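Local coordinates for methylated-DNA--protein-cysteine methyltransferase (PDB 1MGT) that repairs O6-methylguanine and O4-methylthymine in DNA by moving the methyl group onto one of its own cysteines, a suicide reaction that inactivates it irreversibly, at residues 17-22 and 54-59; 26-29 and 35-38; 68-73 and 135-140; 84-89 and 95-100; 91-96 and 130-135. All coordinates share one frame; numbering follows the deposited sequence.

Interaction 1 (17-22 and 54-59); sequences GVIFSG and ISLDVQ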
# COMPACT_ATOMS: atom_id res chain seq x y z
N GLY A 17 7.54 -6.36 -3.29
CA GLY A 17 7.60 -7.63 -2.54
C GLY A 17 6.17 -7.91 -2.06
O GLY A 17 5.49 -6.97 -1.65
N VAL A 18 5.71 -9.14 -2.16
CA VAL A 18 4.37 -9.50 -1.73
C VAL A 18 4.44 -10.73 -0.79
O VAL A 18 5.05 -11.73 -1.16
CB VAL A 18 3.45 -9.85 -2.92
CG1 VAL A 18 2.04 -10.19 -2.42
CG2 VAL A 18 3.35 -8.69 -3.92
N ILE A 19 3.91 -10.55 0.40
CA ILE A 19 3.84 -11.64 1.38
C ILE A 19 2.47 -12.24 1.15
O ILE A 19 1.46 -11.50 1.09
CB ILE A 19 3.95 -11.11 2.81
CG1 ILE A 19 5.26 -10.31 3.00
CG2 ILE A 19 3.83 -12.28 3.77
CD1 ILE A 19 5.39 -9.72 4.40
N PHE A 20 2.37 -13.56 0.97
CA PHE A 20 1.05 -14.13 0.70
C PHE A 20 0.97 -15.57 1.22
O PHE A 20 2.00 -16.21 1.43
CB PHE A 20 0.77 -14.16 -0.80
CG PHE A 20 1.71 -15.01 -1.61
CD1 PHE A 20 1.31 -16.30 -1.99
CD2 PHE A 20 2.94 -14.56 -2.00
CE1 PHE A 20 2.16 -17.10 -2.74
CE2 PHE A 20 3.81 -15.36 -2.74
CZ PHE A 20 3.41 -16.64 -3.12
N SER A 21 -0.25 -15.99 1.41
CA SER A 21 -0.54 -17.36 1.88
C SER A 21 -1.97 -17.63 1.42
O SER A 21 -2.88 -17.40 2.24
CB SER A 21 -0.49 -17.38 3.40
OG SER A 21 -0.76 -18.68 3.89
N GLY A 22 -2.20 -17.93 0.17
CA GLY A 22 -3.65 -18.15 -0.18
C GLY A 22 -4.20 -16.85 -0.79
O GLY A 22 -4.81 -16.87 -1.87
N ILE A 54 3.31 -15.69 9.34
CA ILE A 54 4.05 -15.34 8.17
C ILE A 54 5.28 -16.22 7.91
O ILE A 54 6.03 -16.47 8.85
CB ILE A 54 4.66 -13.90 8.36
CG1 ILE A 54 3.58 -12.86 8.67
CG2 ILE A 54 5.42 -13.48 7.12
CD1 ILE A 54 2.58 -12.69 7.55
N SER A 55 5.50 -16.56 6.67
CA SER A 55 6.63 -17.32 6.19
C SER A 55 7.27 -16.50 5.04
O SER A 55 6.55 -16.19 4.10
CB SER A 55 6.22 -18.69 5.61
OG SER A 55 7.45 -19.42 5.57
N LEU A 56 8.55 -16.22 5.13
CA LEU A 56 9.24 -15.45 4.12
C LEU A 56 10.10 -16.25 3.16
O LEU A 56 11.06 -15.72 2.59
CB LEU A 56 9.99 -14.28 4.73
CG LEU A 56 9.13 -13.29 5.54
CD1 LEU A 56 10.04 -12.23 6.15
CD2 LEU A 56 8.08 -12.63 4.64
N ASP A 57 9.73 -17.51 2.99
CA ASP A 57 10.43 -18.35 2.00
C ASP A 57 10.06 -17.78 0.62
O ASP A 57 8.86 -17.55 0.33
CB ASP A 57 9.96 -19.79 2.07
CG ASP A 57 8.47 -19.98 2.16
OD1 ASP A 57 7.82 -19.42 3.08
OD2 ASP A 57 7.93 -20.71 1.32
N VAL A 58 11.04 -17.59 -0.22
CA VAL A 58 10.80 -17.03 -1.56
C VAL A 58 10.23 -18.03 -2.52
O VAL A 58 10.77 -19.11 -2.76
CB VAL A 58 12.09 -16.40 -2.12
CG1 VAL A 58 11.87 -15.77 -3.49
CG2 VAL A 58 12.66 -15.41 -1.13
N GLN A 59 9.08 -17.68 -3.10
CA GLN A 59 8.36 -18.50 -4.04
C GLN A 59 7.86 -17.65 -5.23
O GLN A 59 7.53 -16.48 -5.08
CB GLN A 59 7.13 -19.14 -3.37
CG GLN A 59 7.37 -19.94 -2.09
CD GLN A 59 8.22 -21.19 -2.31
OE1 GLN A 59 8.35 -21.67 -3.42
NE2 GLN A 59 8.83 -21.72 -1.24
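I19, on strand 12-20, and L56, in the irregular loop between helix 33-49 and helix 63-71, mark the nearest approach of the two backbones, with I19 CA and L56 CA 7.2 Å apart. At that spacing side chains do the touching. I19 points toward the loop and gives each branch its own partner. Its chi1 of -58° sets CG2 anti to the backbone N and CG1 beside it. I19 CG2 meets I54 CG2 at 3.9 Å, and I54 CD1 bends in to the same methyl. These two isoleucines run at about a right angle to each other. The longer branch of I19 goes to L56, whose CD2 lies 4.0 Å from I19 CD1. F20 starts out away from the loop, but the far end of its ring returns. There F20 CZ lies 4.5 Å from Q59 CB. D57 ties the loop together from within. Its OD1 accepts from S55 OG, and its OD2 uses the anti lone pair to accept from Q59 NE2 at 2.9 Å. Beyond the segments, I19 also packs on I40 of helix 33-49, while V18 and F20 meet Y63 of helix 63-71. The loop thus passes the end of the central strand on its way from one sheet face to the other. This is the layered sheet-and-helix build of the RNase H-like N-terminal domain of the MGMT family.

Interaction 2 (26-29 and 35-38); sequences GIAF and TLMK
L36 reaches strand 24-30 because chi1 of 175° turns CG opposite the backbone N and chi2 of 74° then swings CD1 toward A28 and F29. The bond from L36 CA to CB alone does not aim at the strand. It is the end of the side chain that makes the contact, through one methyl. L36 CD1 lies 3.4 Å from A28 O and 3.6 Å from A28 C, so it rests against the peptide that joins A28 to F29. The same methyl is 3.7 Å from F29 CA. It is also 4.0 Å from A28 CB, which points toward the helix. F29 behaves differently. F29 CB leaves on the other face of the strand, and its ring packs there on L163 and Y153. Only its backbone serves the helix here.

The backbones come close, with F29 CA and L36 CA 5.6 Å apart. A28 also meets R39 and I40, one turn further along the helix. Strand 24-30 leads through a short turn into helix 33-49, so the contact closes a strand-turn-helix unit of the N-terminal domain. A second tie is polar: R39 NH1 binds F29 O.

The chemistry across 26-29 and 35-38 is apolar. A28 O is not left to the methyl, since the backbone of G17 on the adjacent strand bonds to A28. L36 CD1 therefore packs beside a carbonyl that already has its polar partner, so the contact probably gains mainly from burying apolar surface.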
# COMPACT_ATOMS: atom_id res chain seq x y z
N GLY A 26 0.58 -8.96 2.66
CA GLY A 26 1.31 -7.68 2.81
C GLY A 26 2.05 -7.35 1.53
O GLY A 26 2.42 -8.23 0.73
N ILE A 27 2.26 -6.05 1.31
CA ILE A 27 2.96 -5.58 0.13
C ILE A 27 3.95 -4.50 0.55
O ILE A 27 3.64 -3.74 1.46
CB ILE A 27 1.99 -4.86 -0.86
CG1 ILE A 27 0.92 -5.83 -1.35
CG2 ILE A 27 2.75 -4.24 -2.02
CD1 ILE A 27 -0.29 -5.19 -2.01
N ALA A 28 5.13 -4.48 -0.10
CA ALA A 28 6.10 -3.44 0.19
C ALA A 28 6.75 -3.07 -1.16
O ALA A 28 6.73 -3.84 -2.10
CB ALA A 28 7.19 -3.81 1.17
N PHE A 29 7.33 -1.87 -1.23
CA PHE A 29 8.00 -1.49 -2.47
C PHE A 29 9.13 -0.52 -2.12
O PHE A 29 9.12 0.09 -1.06
CB PHE A 29 7.10 -0.92 -3.53
CG PHE A 29 6.67 0.50 -3.33
CD1 PHE A 29 7.25 1.52 -4.07
CD2 PHE A 29 5.68 0.81 -2.41
CE1 PHE A 29 6.84 2.84 -3.91
CE2 PHE A 29 5.28 2.13 -2.25
CZ PHE A 29 5.86 3.13 -3.00
N THR A 35 16.46 -1.94 0.55
CA THR A 35 15.42 -1.18 1.23
C THR A 35 14.13 -1.98 1.22
O THR A 35 13.41 -2.00 2.22
CB THR A 35 15.24 0.20 0.55
OG1 THR A 35 16.51 0.89 0.71
CG2 THR A 35 14.16 1.00 1.27
N LEU A 36 13.85 -2.66 0.12
CA LEU A 36 12.66 -3.47 0.02
C LEU A 36 12.69 -4.54 1.13
O LEU A 36 11.70 -4.71 1.81
CB LEU A 36 12.56 -4.22 -1.32
CG LEU A 36 11.35 -5.19 -1.37
CD1 LEU A 36 10.07 -4.36 -1.53
CD2 LEU A 36 11.44 -6.20 -2.47
N MET A 37 13.84 -5.21 1.29
CA MET A 37 13.89 -6.25 2.33
C MET A 37 13.70 -5.73 3.73
O MET A 37 13.06 -6.38 4.59
CB MET A 37 15.15 -7.09 2.14
CG MET A 37 15.08 -7.93 0.85
SD MET A 37 13.64 -8.97 0.68
CE MET A 37 13.67 -9.86 2.24
N LYS A 38 14.19 -4.54 4.05
CA LYS A 38 13.99 -3.95 5.36
C LYS A 38 12.50 -3.66 5.58
O LYS A 38 11.97 -3.88 6.66
CB LYS A 38 14.81 -2.65 5.46
CG LYS A 38 14.64 -1.99 6.83
CD LYS A 38 15.29 -0.61 6.86
CE LYS A 38 14.37 0.42 7.50
NZ LYS A 38 14.05 0.10 8.91

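Interaction 3 (68-73 and 135-140); sequences FKVLIG and YPIVVP
L71 and I137 slant across one another, with the CG2 branch of I137 pushed against the base of L71. I137 CG2 lies 3.9 Å from L71 CB and equally near L71 CA, so it rests on the helix surface itself. The longer arm of I137 goes further out along the leucine and ends with I137 CD1 4.0 Å from L71 CD1. A chi1 of -54° divides the branches this way, placing CG2 opposite the backbone N. V70, one residue back, points at the loop and brings CG1 over V138. V70 CG1 is 4.2 Å from V138 CA and 4.4 Å from V138 CG1. It also lies 4.4 Å from I137 CG2. That methyl of I137 therefore sits between the two helix residues.

The contact joins helix 63-71 of the N-terminal domain to the C-terminal domain. Segment 135-140 leads straight into the PCHR active-site motif of the MGMT family, in which P140 precedes C141, the inferred methyl acceptor. The loop makes a classic gamma turn at I137, with phi 77° and a weak bond from V138 N to P136 O, and I137 points at the helix from it. A firmer bond from V139 N to Y135 O, 2.9 Å, spans the same bend.

The helix ends just past the contact in a Schellman motif at G73, with G73 N bonded to V70 O. Polar links flank the apolar patch: V138 O takes N77 ND2, and L71 O takes R106 NH2. The same CD1 of I137 also meets F29 of strand 24-30.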
# COMPACT_ATOMS: atom_id res chain seq x y z
N PHE A 68 2.17 -4.33 -9.87
CA PHE A 68 2.74 -3.40 -10.82
C PHE A 68 1.68 -2.88 -11.80
O PHE A 68 1.72 -1.69 -12.16
CB PHE A 68 3.88 -4.07 -11.61
CG PHE A 68 4.57 -3.15 -12.58
CD1 PHE A 68 5.34 -2.11 -12.14
CD2 PHE A 68 4.41 -3.37 -13.94
CE1 PHE A 68 5.97 -1.26 -13.03
CE2 PHE A 68 5.04 -2.53 -14.85
CZ PHE A 68 5.81 -1.48 -14.39
N LYS A 69 0.77 -3.74 -12.22
CA LYS A 69 -0.31 -3.32 -13.13
C LYS A 69 -1.20 -2.28 -12.45
O LYS A 69 -1.68 -1.37 -13.14
CB LYS A 69 -1.14 -4.52 -13.56
CG LYS A 69 -0.43 -5.33 -14.67
CD LYS A 69 -1.28 -6.55 -14.97
CE LYS A 69 -0.63 -7.48 -15.99
NZ LYS A 69 -1.60 -8.58 -16.33
N VAL A 70 -1.42 -2.42 -11.14
CA VAL A 70 -2.23 -1.37 -10.47
C VAL A 70 -1.43 -0.08 -10.43
O VAL A 70 -1.91 1.04 -10.69
CB VAL A 70 -2.59 -1.83 -9.03
CG1 VAL A 70 -3.27 -0.69 -8.27
CG2 VAL A 70 -3.50 -3.04 -9.12
N LEU A 71 -0.13 -0.16 -10.09
CA LEU A 71 0.74 0.98 -10.01
C LEU A 71 0.75 1.80 -11.31
O LEU A 71 0.69 3.04 -11.23
CB LEU A 71 2.20 0.53 -9.73
CG LEU A 71 3.20 1.61 -9.32
CD1 LEU A 71 4.36 1.00 -8.52
CD2 LEU A 71 3.78 2.33 -10.53
N ILE A 72 0.84 1.13 -12.45
CA ILE A 72 0.90 1.87 -13.72
C ILE A 72 -0.46 2.16 -14.31
O ILE A 72 -0.54 2.73 -15.41
CB ILE A 72 1.82 1.17 -14.75
CG1 ILE A 72 1.26 -0.18 -15.14
CG2 ILE A 72 3.24 1.05 -14.20
CD1 ILE A 72 2.07 -0.89 -16.24
N GLY A 73 -1.55 1.81 -13.63
CA GLY A 73 -2.89 2.08 -14.05
C GLY A 73 -3.52 1.13 -15.03
O GLY A 73 -4.52 1.51 -15.65
N TYR A 135 -0.97 -2.76 2.77
CA TYR A 135 -1.14 -2.86 1.36
C TYR A 135 -0.90 -1.56 0.57
O TYR A 135 -1.83 -1.12 -0.14
CB TYR A 135 -2.59 -3.31 1.05
CG TYR A 135 -3.10 -4.48 1.87
CD1 TYR A 135 -4.28 -4.35 2.59
CD2 TYR A 135 -2.42 -5.70 1.91
CE1 TYR A 135 -4.78 -5.41 3.33
CE2 TYR A 135 -2.92 -6.76 2.66
CZ TYR A 135 -4.09 -6.61 3.37
OH TYR A 135 -4.61 -7.64 4.12
N PRO A 136 0.27 -1.02 0.62
CA PRO A 136 0.61 0.19 -0.15
C PRO A 136 0.42 -0.12 -1.62
O PRO A 136 0.40 -1.28 -2.10
CB PRO A 136 2.04 0.50 0.19
CG PRO A 136 2.61 -0.80 0.66
CD PRO A 136 1.47 -1.48 1.39
N ILE A 137 0.25 0.94 -2.43
CA ILE A 137 -0.00 0.89 -3.84
C ILE A 137 -1.46 0.51 -4.13
O ILE A 137 -2.23 1.34 -4.64
CB ILE A 137 0.93 0.03 -4.70
CG1 ILE A 137 2.40 0.43 -4.48
CG2 ILE A 137 0.57 0.16 -6.20
CD1 ILE A 137 3.35 -0.62 -5.04
N VAL A 138 -1.87 -0.69 -3.80
CA VAL A 138 -3.22 -1.16 -4.05
C VAL A 138 -4.22 -0.39 -3.20
O VAL A 138 -5.24 0.01 -3.79
CB VAL A 138 -3.32 -2.68 -3.93
CG1 VAL A 138 -2.28 -3.31 -4.89
CG2 VAL A 138 -3.00 -3.13 -2.53
N VAL A 139 -3.98 -0.22 -1.92
CA VAL A 139 -4.90 0.62 -1.06
C VAL A 139 -4.15 1.93 -1.20
O VAL A 139 -2.98 2.06 -0.77
CB VAL A 139 -4.96 0.09 0.37
CG1 VAL A 139 -5.53 1.14 1.32
CG2 VAL A 139 -5.83 -1.17 0.41
N PRO A 140 -4.71 2.89 -1.93
CA PRO A 140 -3.98 4.10 -2.23
C PRO A 140 -3.78 5.15 -1.22
O PRO A 140 -4.19 6.33 -1.44
CB PRO A 140 -4.70 4.55 -3.53
CG PRO A 140 -6.13 4.27 -3.18
CD PRO A 140 -6.06 2.88 -2.53

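Interaction 4 (84-89 and 95-100); sequences LSFEGV and KVYEWL
F86 and Y97 meet rim to rim: each ring presents an edge atom near the plane of the other, so the two rings meet without stacking. F86 CE2 and Y97 CD2 are 4.4 Å apart, a loose contact. V89 fills in beside it. Its chi1 of 177° sends CG1 toward the helix, 3.7 Å from Y97 CE2 and 3.9 Å from Y97 CD2. The same methyl lies in the plane of the F86 ring, at its edge, so it lies beside the place where the two rings meet and touches both. E98 adds its aliphatic part, with E98 CG 4.5 Å from F86 CZ.

F86 is also unusual in its backbone, which has a positive phi of 63° without being glycine. It opens a type II turn that runs to V89, closed by a weak bond from V89 N to F86 O. The turn places both side chains on the helix side. Just before it, S85 OG accepts from E87 N at 3.1 Å in an ST turn. Outside the pair, F86 N is bound by Y135 OH, and K94 makes a cation-pi contact with the F86 ring.

The loop leads into helix 91-103, and its F86 and V89 pack on the helix side at Y97 and E98. S85 pairs with V24 of strand 24-30. Y97 continues inward to helix 123-131, where its OH bonds A129 O and its ring touches M130.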
# COMPACT_ATOMS: atom_id res chain seq x y z
N LEU A 84 -6.93 -9.44 -1.38
CA LEU A 84 -6.44 -9.13 -0.04
C LEU A 84 -7.01 -9.99 1.05
O LEU A 84 -8.23 -10.17 1.13
CB LEU A 84 -6.73 -7.64 0.29
CG LEU A 84 -6.17 -6.66 -0.75
CD1 LEU A 84 -6.53 -5.22 -0.38
CD2 LEU A 84 -4.66 -6.80 -0.89
N SER A 85 -6.17 -10.50 1.96
CA SER A 85 -6.72 -11.33 3.03
C SER A 85 -7.29 -10.55 4.19
O SER A 85 -8.13 -11.09 4.93
CB SER A 85 -5.61 -12.25 3.59
OG SER A 85 -4.75 -11.42 4.37
N PHE A 86 -6.86 -9.31 4.43
CA PHE A 86 -7.27 -8.51 5.56
C PHE A 86 -6.86 -9.14 6.88
O PHE A 86 -7.42 -8.82 7.92
CB PHE A 86 -8.76 -8.10 5.59
CG PHE A 86 -8.97 -7.03 4.53
CD1 PHE A 86 -9.51 -7.35 3.32
CD2 PHE A 86 -8.58 -5.72 4.81
CE1 PHE A 86 -9.69 -6.39 2.33
CE2 PHE A 86 -8.76 -4.77 3.82
CZ PHE A 86 -9.30 -5.09 2.61
N GLU A 87 -5.86 -10.04 6.86
CA GLU A 87 -5.39 -10.64 8.10
C GLU A 87 -4.58 -9.57 8.83
O GLU A 87 -3.81 -8.86 8.17
CB GLU A 87 -4.46 -11.84 7.81
CG GLU A 87 -5.20 -13.07 7.30
CD GLU A 87 -4.29 -14.22 6.92
OE1 GLU A 87 -3.12 -14.28 7.31
OE2 GLU A 87 -4.71 -15.12 6.17
N GLY A 88 -4.78 -9.41 10.13
CA GLY A 88 -4.11 -8.43 10.95
C GLY A 88 -4.62 -6.99 10.70
O GLY A 88 -3.88 -6.06 11.00
N VAL A 89 -5.80 -6.86 10.15
CA VAL A 89 -6.36 -5.50 9.87
C VAL A 89 -7.61 -5.37 10.76
O VAL A 89 -8.42 -6.31 10.73
CB VAL A 89 -6.68 -5.32 8.39
CG1 VAL A 89 -7.33 -3.95 8.08
CG2 VAL A 89 -5.40 -5.41 7.55
N LYS A 95 -12.41 -0.64 7.07
CA LYS A 95 -13.44 0.32 6.60
C LYS A 95 -12.76 1.50 5.91
O LYS A 95 -13.16 1.92 4.82
CB LYS A 95 -14.29 0.79 7.78
CG LYS A 95 -15.31 1.90 7.51
CD LYS A 95 -15.72 2.49 8.87
CE LYS A 95 -16.85 3.50 8.76
NZ LYS A 95 -16.85 4.42 9.96
N VAL A 96 -11.71 2.01 6.54
CA VAL A 96 -10.98 3.13 5.93
C VAL A 96 -10.35 2.69 4.62
O VAL A 96 -10.47 3.37 3.58
CB VAL A 96 -9.93 3.67 6.90
CG1 VAL A 96 -8.96 4.64 6.22
CG2 VAL A 96 -10.57 4.30 8.13
N TYR A 97 -9.65 1.54 4.60
CA TYR A 97 -9.00 1.08 3.38
C TYR A 97 -9.95 0.85 2.23
O TYR A 97 -9.71 1.18 1.07
CB TYR A 97 -8.18 -0.24 3.62
CG TYR A 97 -7.13 -0.09 4.68
CD1 TYR A 97 -6.58 1.13 5.05
CD2 TYR A 97 -6.64 -1.23 5.36
CE1 TYR A 97 -5.64 1.28 6.02
CE2 TYR A 97 -5.68 -1.08 6.36
CZ TYR A 97 -5.17 0.14 6.69
OH TYR A 97 -4.24 0.28 7.69
N GLU A 98 -11.10 0.23 2.51
CA GLU A 98 -12.08 -0.01 1.45
C GLU A 98 -12.66 1.31 0.93
O GLU A 98 -12.79 1.45 -0.29
CB GLU A 98 -13.21 -0.89 1.97
CG GLU A 98 -12.79 -2.35 2.14
CD GLU A 98 -13.91 -3.22 2.66
OE1 GLU A 98 -13.86 -4.44 2.39
OE2 GLU A 98 -14.82 -2.72 3.36
N TRP A 99 -13.00 2.22 1.83
CA TRP A 99 -13.61 3.50 1.32
C TRP A 99 -12.64 4.22 0.43
O TRP A 99 -12.95 4.73 -0.66
CB TRP A 99 -14.04 4.37 2.51
CG TRP A 99 -14.91 5.52 2.06
CD1 TRP A 99 -16.28 5.51 2.01
CD2 TRP A 99 -14.48 6.80 1.59
NE1 TRP A 99 -16.74 6.74 1.53
CE2 TRP A 99 -15.66 7.54 1.27
CE3 TRP A 99 -13.25 7.42 1.42
CZ2 TRP A 99 -15.61 8.85 0.79
CZ3 TRP A 99 -13.19 8.72 0.93
CH2 TRP A 99 -14.38 9.41 0.64
N LEU A 100 -11.38 4.31 0.89
CA LEU A 100 -10.32 4.97 0.14
C LEU A 100 -10.13 4.33 -1.23
O LEU A 100 -10.00 5.00 -2.27
CB LEU A 100 -9.02 4.85 0.97
CG LEU A 100 -7.78 5.46 0.37
CD1 LEU A 100 -7.97 6.99 0.22
CD2 LEU A 100 -6.56 5.16 1.25

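Interaction 5 (91-96 and 130-135); sequences PFEKKV and MKRNPY. With SO4 (sulfate ion), chain D.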
# COMPACT_ATOMS: atom_id res chain seq x y z
N PRO A 91 -11.33 -3.95 12.09
CA PRO A 91 -12.54 -3.59 11.39
C PRO A 91 -12.52 -2.11 10.98
O PRO A 91 -12.94 -1.80 9.86
CB PRO A 91 -13.65 -3.88 12.41
CG PRO A 91 -13.06 -4.93 13.31
CD PRO A 91 -11.60 -4.52 13.45
N PHE A 92 -12.04 -1.23 11.83
CA PHE A 92 -11.96 0.20 11.52
C PHE A 92 -10.99 0.42 10.35
O PHE A 92 -11.26 1.08 9.37
CB PHE A 92 -11.48 1.04 12.69
CG PHE A 92 -11.18 2.47 12.31
CD1 PHE A 92 -12.23 3.30 11.93
CD2 PHE A 92 -9.92 2.99 12.39
CE1 PHE A 92 -11.98 4.62 11.60
CE2 PHE A 92 -9.65 4.30 12.05
CZ PHE A 92 -10.70 5.11 11.65
N GLU A 93 -9.77 -0.16 10.49
CA GLU A 93 -8.80 -0.01 9.41
C GLU A 93 -9.35 -0.50 8.10
O GLU A 93 -9.18 0.14 7.06
CB GLU A 93 -7.48 -0.75 9.77
CG GLU A 93 -6.75 -0.06 10.92
CD GLU A 93 -5.75 -0.99 11.61
OE1 GLU A 93 -5.66 -2.18 11.22
OE2 GLU A 93 -5.07 -0.51 12.55
N LYS A 94 -10.02 -1.66 8.07
CA LYS A 94 -10.58 -2.21 6.87
C LYS A 94 -11.59 -1.24 6.24
O LYS A 94 -11.58 -1.08 5.01
CB LYS A 94 -11.32 -3.53 7.13
CG LYS A 94 -11.97 -4.15 5.89
CD LYS A 94 -12.26 -5.63 6.19
CE LYS A 94 -12.88 -6.29 4.96
NZ LYS A 94 -13.60 -7.54 5.36
N LYS A 95 -12.41 -0.64 7.07
CA LYS A 95 -13.44 0.32 6.60
C LYS A 95 -12.76 1.50 5.91
O LYS A 95 -13.16 1.92 4.82
CB LYS A 95 -14.29 0.79 7.78
CG LYS A 95 -15.31 1.90 7.51
CD LYS A 95 -15.72 2.49 8.87
CE LYS A 95 -16.85 3.50 8.76
NZ LYS A 95 -16.85 4.42 9.96
N VAL A 96 -11.71 2.01 6.54
CA VAL A 96 -10.98 3.13 5.93
C VAL A 96 -10.35 2.69 4.62
O VAL A 96 -10.47 3.37 3.58
CB VAL A 96 -9.93 3.67 6.90
CG1 VAL A 96 -8.96 4.64 6.22
CG2 VAL A 96 -10.57 4.30 8.13
N MET A 130 -3.34 4.92 8.09
CA MET A 130 -2.48 5.02 6.91
C MET A 130 -1.07 4.52 7.24
O MET A 130 -0.46 3.83 6.42
CB MET A 130 -2.38 6.45 6.38
CG MET A 130 -3.70 7.03 5.88
SD MET A 130 -4.41 6.07 4.54
CE MET A 130 -5.63 5.11 5.39
N LYS A 131 -0.59 4.87 8.44
CA LYS A 131 0.75 4.41 8.83
C LYS A 131 0.85 2.89 8.86
O LYS A 131 1.90 2.29 8.53
CB LYS A 131 1.04 4.91 10.25
CG LYS A 131 2.47 4.61 10.69
CD LYS A 131 2.62 4.91 12.17
CE LYS A 131 4.09 5.18 12.52
NZ LYS A 131 4.29 4.97 13.99
N ARG A 132 -0.22 2.24 9.27
CA ARG A 132 -0.28 0.80 9.39
C ARG A 132 -0.72 0.06 8.17
O ARG A 132 -0.82 -1.17 8.26
CB ARG A 132 -1.20 0.42 10.58
CG ARG A 132 -0.58 0.88 11.92
CD ARG A 132 -1.65 0.93 12.99
NE ARG A 132 -1.11 1.17 14.33
CZ ARG A 132 -0.85 2.37 14.83
NH1 ARG A 132 -1.09 3.47 14.12
NH2 ARG A 132 -0.36 2.49 16.07
N ASN A 133 -1.05 0.72 7.06
CA ASN A 133 -1.53 0.01 5.90
C ASN A 133 -0.54 -1.04 5.43
O ASN A 133 0.57 -0.71 5.02
CB ASN A 133 -1.76 1.07 4.78
CG ASN A 133 -2.22 0.46 3.48
OD1 ASN A 133 -2.78 -0.63 3.47
ND2 ASN A 133 -2.00 1.20 2.39
N PRO A 134 -0.93 -2.31 5.44
CA PRO A 134 -0.04 -3.37 4.98
C PRO A 134 -0.11 -3.56 3.49
O PRO A 134 0.56 -4.38 2.87
CB PRO A 134 -0.61 -4.60 5.73
CG PRO A 134 -2.06 -4.34 5.84
CD PRO A 134 -2.21 -2.84 5.95
N TYR A 135 -0.97 -2.76 2.77
CA TYR A 135 -1.14 -2.86 1.36
C TYR A 135 -0.90 -1.56 0.57
O TYR A 135 -1.83 -1.12 -0.14
CB TYR A 135 -2.59 -3.31 1.05
CG TYR A 135 -3.10 -4.48 1.87
CD1 TYR A 135 -4.28 -4.35 2.59
CD2 TYR A 135 -2.42 -5.70 1.91
CE1 TYR A 135 -4.78 -5.41 3.33
CE2 TYR A 135 -2.92 -6.76 2.66
CZ TYR A 135 -4.09 -6.61 3.37
OH TYR A 135 -4.61 -7.64 4.12
S SO4 D . -0.94 -1.87 16.76
O1 SO4 D . -1.10 -3.36 16.83
O2 SO4 D . 0.10 -1.51 15.74
O3 SO4 D . -0.51 -1.36 18.11
O4 SO4 D . -2.23 -1.21 16.39
O HOH W 1 -3.93 -2.38 9.13
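E93 OE1 is gripped by three groups, while the other oxygen, E93 OE2, lies 3.7 Å from R132 CD. R50 NH1 makes a salt bridge to OE1, the backbone N of T90 bonds it, and a water donates to E93 OE1 at 2.7 Å. That water also reaches R132 O, but weakly, at 3.4 Å. The carboxylate is thus held at the start of helix 91-103. Its charge probably still attracts R132, though E93 OE2 and R132 NE are 4.7 Å apart and form no salt bridge. The arginine chain runs extended from CG to NE and passes the carboxylate with its CD. Its guanidinium goes on to a sulfate, probably from the crystallisation liquor. R132 NE donates to sulfate O2 at 3.3 Å, with an angle of 161°, and more weakly to O4. R50 NH2 binds the same anion, and R132 NH1 is turned to G128 O.

Deeper in, V96 and M130 make the apolar half. M130 leaves its helix away from V96, then bends at chi2 of -59° and at chi3, so that CE returns. The resulting contact is tight, with V96 CG1 and M130 CE 3.5 Å apart. M130 also touches C141. Past R132 the chain turns at N133, whose OD1 accepts from Y135 N at 2.9 Å in an Asx turn. Helix 123-131 followed by this asparagine is consistent with the recognition helix and asparagine hinge of the MGMT helix-turn-helix domain, which lead from the DNA-binding surface to the active-site cysteine.

Interactions 1 and 2 lie in the N-terminal domain, with centres 12 Å apart. They share one antiparallel sheet, where strands 12-20 and 24-30 are neighbours, and 2 is nested within the loop closed by 1. Interactions 4 and 5 both use helix 91-103, share K95 and V96, and have centres 5 Å apart. Interaction 3 spans the chain from helix 63-71 to the active-site loop and encloses both. It touches interaction 2 through I27 and F29, and shares Y135 with interaction 5. A backbone bond from I27 to P134 further joins interactions 2 and 5. Edge strand 24-30 thus lies against the loop that leads to C141, while helices 91-103 and 123-131 approach from the C-terminal domain.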